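Integron gene cassette protein HFX_CASS3 (Uncultured bacterium, PDB 3FYN) is of unknown function but belongs to the GNAT acetyltransferase family, whose members typically transfer an acetyl group from acetyl-CoA. Local coordinates at residues D104-R109 and A119-T124; Q123-G128 and R135-E140. One frame throughout, in Å; residues are numbered along the deposited sequence. Where two conformers were deposited one is given.

Contact 1. Residues D104-R109 and A119-T124. With MG (magnesium ion), chain B.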
loop_
_atom_site.group_PDB
_atom_site.type_symbol
_atom_site.label_atom_id
_atom_site.label_comp_id
_atom_site.label_asym_id
_atom_site.label_seq_id
_atom_site.Cartn_x
_atom_site.Cartn_y
_atom_site.Cartn_z
ATOM N N ASP A 104 -0.725 4.599 -7.913
ATOM C CA ASP A 104 -0.746 3.181 -8.236
ATOM C C ASP A 104 -0.577 2.920 -9.726
ATOM O O ASP A 104 0.017 1.924 -10.120
ATOM C CB ASP A 104 -2.043 2.556 -7.729
ATOM C CG ASP A 104 -2.034 1.048 -7.809
ATOM O OD1 ASP A 104 -1.065 0.424 -7.325
ATOM O OD2 ASP A 104 -3.004 0.491 -8.353
ATOM N N ASP A 105 -1.108 3.817 -10.548
ATOM C CA ASP A 105 -0.874 3.775 -11.986
ATOM C C ASP A 105 -0.953 5.200 -12.506
ATOM O O ASP A 105 -1.651 6.038 -11.939
ATOM C CB ASP A 105 -1.888 2.882 -12.706
ATOM C CG ASP A 105 -1.312 1.518 -13.062
ATOM O OD1 ASP A 105 -0.069 1.401 -13.112
ATOM O OD2 ASP A 105 -2.091 0.572 -13.305
ATOM N N PHE A 106 -0.229 5.471 -13.581
ATOM C CA PHE A 106 -0.061 6.833 -14.057
ATOM C C PHE A 106 0.363 6.750 -15.509
ATOM O O PHE A 106 1.419 6.205 -15.830
ATOM C CB PHE A 106 1.005 7.521 -13.195
ATOM C CG PHE A 106 1.261 8.961 -13.535
ATOM C CD1 PHE A 106 0.311 9.732 -14.185
ATOM C CD2 PHE A 106 2.455 9.559 -13.153
ATOM C CE1 PHE A 106 0.560 11.063 -14.467
ATOM C CE2 PHE A 106 2.707 10.886 -13.432
ATOM C CZ PHE A 106 1.760 11.639 -14.090
ATOM N N PHE A 107 -0.477 7.278 -16.392
ATOM C CA PHE A 107 -0.221 7.202 -17.823
ATOM C C PHE A 107 -0.635 8.486 -18.515
ATOM O O PHE A 107 -1.745 8.983 -18.316
ATOM C CB PHE A 107 -0.986 6.025 -18.433
ATOM C CG PHE A 107 -0.866 5.920 -19.938
ATOM C CD1 PHE A 107 0.346 5.603 -20.532
ATOM C CD2 PHE A 107 -1.975 6.117 -20.755
ATOM C CE1 PHE A 107 0.457 5.485 -21.915
ATOM C CE2 PHE A 107 -1.868 6.005 -22.138
ATOM C CZ PHE A 107 -0.652 5.688 -22.714
ATOM N N VAL A 108 0.272 9.018 -19.324
ATOM C CA VAL A 108 -0.047 10.096 -20.247
ATOM C C VAL A 108 0.320 9.608 -21.646
ATOM O O VAL A 108 1.415 9.089 -21.842
ATOM C CB VAL A 108 0.756 11.368 -19.921
ATOM C CG1 VAL A 108 0.517 12.442 -20.981
ATOM C CG2 VAL A 108 0.390 11.884 -18.536
ATOM N N ARG A 109 -0.591 9.750 -22.606
ATOM C CA ARG A 109 -0.321 9.330 -23.977
ATOM C C ARG A 109 0.969 9.971 -24.474
ATOM O O ARG A 109 1.246 11.124 -24.162
ATOM C CB ARG A 109 -1.477 9.730 -24.898
ATOM C CG ARG A 109 -2.648 8.771 -24.871
ATOM C CD ARG A 109 -3.782 9.248 -25.761
ATOM N NE ARG A 109 -4.776 8.199 -25.958
ATOM C CZ ARG A 109 -6.059 8.414 -26.237
ATOM N NH1 ARG A 109 -6.519 9.656 -26.347
ATOM N NH2 ARG A 109 -6.884 7.383 -26.397
ATOM N N ALA A 119 2.773 16.676 -14.298
ATOM C CA ALA A 119 3.007 17.474 -13.100
ATOM C C ALA A 119 1.686 17.919 -12.492
ATOM O O ALA A 119 1.504 17.872 -11.277
ATOM C CB ALA A 119 3.877 18.679 -13.430
ATOM N N ALA A 120 0.761 18.353 -13.344
ATOM C CA ALA A 120 -0.554 18.778 -12.879
ATOM C C ALA A 120 -1.313 17.627 -12.233
ATOM O O ALA A 120 -1.945 17.797 -11.187
ATOM C CB ALA A 120 -1.367 19.380 -14.025
ATOM N N ALA A 121 -1.250 16.455 -12.857
ATOM C CA ALA A 121 -1.915 15.274 -12.318
ATOM C C ALA A 121 -1.400 14.914 -10.926
ATOM O O ALA A 121 -2.187 14.599 -10.034
ATOM C CB ALA A 121 -1.763 14.083 -13.275
ATOM N N LEU A 122 -0.082 14.945 -10.750
ATOM C CA LEU A 122 0.514 14.630 -9.456
ATOM C C LEU A 122 0.134 15.648 -8.379
ATOM O O LEU A 122 -0.092 15.282 -7.230
ATOM C CB LEU A 122 2.035 14.492 -9.567
ATOM C CG LEU A 122 2.531 13.267 -10.343
ATOM C CD1 LEU A 122 4.013 13.401 -10.656
ATOM C CD2 LEU A 122 2.256 11.965 -9.584
ATOM N N GLN A 123 0.064 16.920 -8.753
ATOM C CA GLN A 123 -0.346 17.952 -7.808
ATOM C C GLN A 123 -1.788 17.746 -7.370
ATOM O O GLN A 123 -2.131 17.946 -6.206
ATOM C CB GLN A 123 -0.160 19.343 -8.412
ATOM C CG GLN A 123 1.289 19.776 -8.465
ATOM C CD GLN A 123 1.951 19.716 -7.102
ATOM O OE1 GLN A 123 1.530 20.392 -6.164
ATOM N NE2 GLN A 123 2.991 18.900 -6.985
ATOM N N THR A 124 -2.629 17.330 -8.308
ATOM C CA THR A 124 -4.026 17.051 -8.009
ATOM C C THR A 124 -4.160 15.889 -7.027
ATOM O O THR A 124 -4.930 15.958 -6.072
ATOM C CB THR A 124 -4.813 16.753 -9.294
ATOM O OG1 THR A 124 -4.825 17.928 -10.108
ATOM C CG2 THR A 124 -6.242 16.369 -8.969
HETATM MG MG MG B . 1.270 -0.379 -13.077
HETATM O O HOH W 1 -0.721 -1.625 -13.217
HETATM O O HOH W 2 1.445 -0.426 -15.447
HETATM O O HOH W 3 2.682 -2.128 -12.821
HETATM O O HOH W 4 1.064 -0.112 -10.827
HETATM O O HOH W 5 3.183 1.057 -12.963
#
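In the beta-alpha-beta unit of the GNAT domain, F106 packs strand 98-108 against helix 117-131 by pressing the far end of its ring between A121 and L122. CG stands anti to the backbone N (chi1 -178°), which carries the ring away from the strand and across to the helix. One meta carbon, CE1, lies 4.0 Å from CB of A121; the other, CE2, lies 3.9 Å from CG of L122. Both methyl branches of L122 reach this same ring carbon, so the leucine fork cups CE2, its side chain crossing that of F106 at about a right angle. Alanine suits position 121 because its single methyl lets a helix ride close over a bulky ring. Cut back to an alanine, F106 would probably leave CB of A121 and the fork of L122 without their partner on strand 98-108 and open a gap between strand and helix. The R-x-x-G-x-G signature, running from the loop into the start of the helix, lies between the segments; in GNAT enzymes it wraps the pyrophosphate of acetyl-CoA and probably does so here. I86 of the adjacent strand packs on both F106 and L122. On the opposite side of the strand, D105 binds magnesium through OD1 alone, at 2.2 Å. Five waters complete an octahedron, and one of them, water 1, donates a hydrogen bond to OD2 of D105 (2.6 Å).

Contact 2. Residues Q123-G128 and R135-E140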
loop_
_atom_site.group_PDB
_atom_site.type_symbol
_atom_site.label_atom_id
_atom_site.label_comp_id
_atom_site.label_asym_id
_atom_site.label_seq_id
_atom_site.Cartn_x
_atom_site.Cartn_y
_atom_site.Cartn_z
ATOM N N GLN A 123 0.064 16.920 -8.753
ATOM C CA GLN A 123 -0.346 17.952 -7.808
ATOM C C GLN A 123 -1.788 17.746 -7.370
ATOM O O GLN A 123 -2.131 17.946 -6.206
ATOM C CB GLN A 123 -0.160 19.343 -8.412
ATOM C CG GLN A 123 1.289 19.776 -8.465
ATOM C CD GLN A 123 1.951 19.716 -7.102
ATOM O OE1 GLN A 123 1.530 20.392 -6.164
ATOM N NE2 GLN A 123 2.991 18.900 -6.985
ATOM N N THR A 124 -2.629 17.330 -8.308
ATOM C CA THR A 124 -4.026 17.051 -8.009
ATOM C C THR A 124 -4.160 15.889 -7.027
ATOM O O THR A 124 -4.930 15.958 -6.072
ATOM C CB THR A 124 -4.813 16.753 -9.294
ATOM O OG1 THR A 124 -4.825 17.928 -10.108
ATOM C CG2 THR A 124 -6.242 16.369 -8.969
ATOM N N VAL A 125 -3.405 14.823 -7.256
ATOM C CA VAL A 125 -3.438 13.689 -6.344
ATOM C C VAL A 125 -2.925 14.096 -4.960
ATOM O O VAL A 125 -3.508 13.725 -3.939
ATOM C CB VAL A 125 -2.634 12.491 -6.891
ATOM C CG1 VAL A 125 -2.532 11.390 -5.844
ATOM C CG2 VAL A 125 -3.292 11.957 -8.165
ATOM N N LYS A 126 -1.842 14.866 -4.921
ATOM C CA LYS A 126 -1.287 15.303 -3.640
ATOM C C LYS A 126 -2.303 16.163 -2.887
ATOM O O LYS A 126 -2.496 15.998 -1.685
ATOM C CB LYS A 126 0.041 16.042 -3.837
ATOM C CG LYS A 126 0.733 16.428 -2.547
ATOM C CD LYS A 126 2.214 16.710 -2.772
ATOM C CE LYS A 126 2.426 17.825 -3.771
ATOM N NZ LYS A 126 3.877 18.109 -3.972
ATOM N N GLN A 127 -2.970 17.073 -3.591
ATOM C CA GLN A 127 -4.013 17.873 -2.950
ATOM C C GLN A 127 -5.146 16.988 -2.438
ATOM O O GLN A 127 -5.659 17.184 -1.334
ATOM C CB GLN A 127 -4.569 18.937 -3.904
ATOM C CG GLN A 127 -5.658 19.794 -3.267
ATOM C CD GLN A 127 -5.131 20.630 -2.118
ATOM O OE1 GLN A 127 -5.637 20.563 -0.993
ATOM N NE2 GLN A 127 -4.100 21.418 -2.390
ATOM N N GLY A 128 -5.534 16.005 -3.244
ATOM C CA GLY A 128 -6.565 15.068 -2.836
ATOM C C GLY A 128 -6.182 14.345 -1.556
ATOM O O GLY A 128 -6.999 14.181 -0.649
ATOM N N ARG A 135 -1.425 10.672 5.039
ATOM C CA ARG A 135 -0.224 11.097 5.755
ATOM C C ARG A 135 1.063 11.024 4.941
ATOM O O ARG A 135 2.082 11.602 5.325
ATOM C CB ARG A 135 -0.057 10.275 7.034
ATOM C CG ARG A 135 -1.317 10.149 7.881
ATOM C CD ARG A 135 -1.700 11.470 8.529
ATOM N NE ARG A 135 -2.011 11.300 9.948
ATOM C CZ ARG A 135 -3.121 10.732 10.417
ATOM N NH1 ARG A 135 -4.038 10.268 9.582
ATOM N NH2 ARG A 135 -3.308 10.624 11.728
ATOM N N ALA A 136 1.025 10.302 3.829
ATOM C CA ALA A 136 2.196 10.137 2.979
ATOM C C ALA A 136 1.743 9.637 1.616
ATOM O O ALA A 136 0.671 9.048 1.492
ATOM C CB ALA A 136 3.194 9.155 3.610
ATOM N N LEU A 137 2.549 9.899 0.595
ATOM C CA LEU A 137 2.214 9.504 -0.768
ATOM C C LEU A 137 3.448 8.877 -1.398
ATOM O O LEU A 137 4.512 9.497 -1.440
ATOM C CB LEU A 137 1.749 10.723 -1.578
ATOM C CG LEU A 137 1.285 10.467 -3.016
ATOM C CD1 LEU A 137 0.152 9.456 -3.040
ATOM C CD2 LEU A 137 0.866 11.770 -3.691
ATOM N N LEU A 138 3.299 7.641 -1.869
ATOM C CA LEU A 138 4.411 6.861 -2.402
ATOM C C LEU A 138 4.172 6.504 -3.866
ATOM O O LEU A 138 3.043 6.555 -4.350
ATOM C CB LEU A 138 4.578 5.557 -1.610
ATOM C CG LEU A 138 4.638 5.607 -0.078
ATOM C CD1 LEU A 138 4.868 4.206 0.494
ATOM C CD2 LEU A 138 5.720 6.549 0.379
ATOM N N VAL A 139 5.237 6.136 -4.566
ATOM C CA VAL A 139 5.105 5.620 -5.926
ATOM C C VAL A 139 6.207 4.615 -6.215
ATOM O O VAL A 139 7.360 4.824 -5.838
ATOM C CB VAL A 139 5.127 6.749 -6.989
ATOM C CG1 VAL A 139 6.445 7.502 -6.958
ATOM C CG2 VAL A 139 4.865 6.185 -8.379
ATOM N N GLU A 140 5.835 3.515 -6.864
ATOM C CA GLU A 140 6.793 2.520 -7.335
ATOM C C GLU A 140 7.275 2.905 -8.721
ATOM O O GLU A 140 6.476 3.289 -9.574
ATOM C CB GLU A 140 6.141 1.141 -7.424
ATOM C CG GLU A 140 5.792 0.497 -6.101
ATOM C CD GLU A 140 5.236 -0.905 -6.284
ATOM O OE1 GLU A 140 5.561 -1.549 -7.304
ATOM O OE2 GLU A 140 4.473 -1.365 -5.409
#
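V125 and L137 meet without any ring or amide from their own two segments; the rings of W74, beside V125, and F157, beside L137, come in from outside. The touch is made by one methyl from each, CG1 of V125 lying 4.0 Å from CD2 of L137, with the two side chains crossing at about a right angle. L137 points from its strand toward the helix: a chi1 of -177° turns CG away from the backbone N and sends the fork out to the helix, and of its two methyls it is CD2 that does the touching. That methyl also rests on the backbone of the helix, 4.1 Å from CA of K126. Leucine is apt here, since its reach spans the gap from strand to helix, while valine, branched at CB, offers a short, stiff surface to receive it. K126 contributes the root of its chain, with CB 4.4 Å from CD2 of L137, and the rest of the chain turns off toward A155, whose carbonyl oxygen accepts a hydrogen bond from NZ. A lysine can thus help bury an apolar neighbour with its first carbons while its charge goes to a polar partner. The contact buries a modest 98 Å². Beneath the helix, V125 also meets I86 and L88, and L137 meets L88 and V103, so the pair belongs to the apolar layer between helix 117-131 and the sheet. Strand 136-140 runs parallel to strand 98-108 and is one of the two outermost strands of the sheet within its own chain; along its other edge it pairs antiparallel with a strand of the second subunit, where E140 forms salt bridges to R100 and R162 of that subunit.

From the N terminus, the chain reaches contact 1 along strand 98-108, turns through the glycine-rich loop and comes back over the sheet as helix 117-131, so that contact 1 closes the first half of the crossover. The helix then carries on, and after a second, shorter turn strand 136-140 closes the other half at contact 2. The two contacts neither nest nor cross: they follow one another and overlap at Q123 and T124, their centres about 10 Å apart. Together they lay successive turns of one helix over two parallel, neighbouring strands, the second of which carries the sheet on into the other subunit.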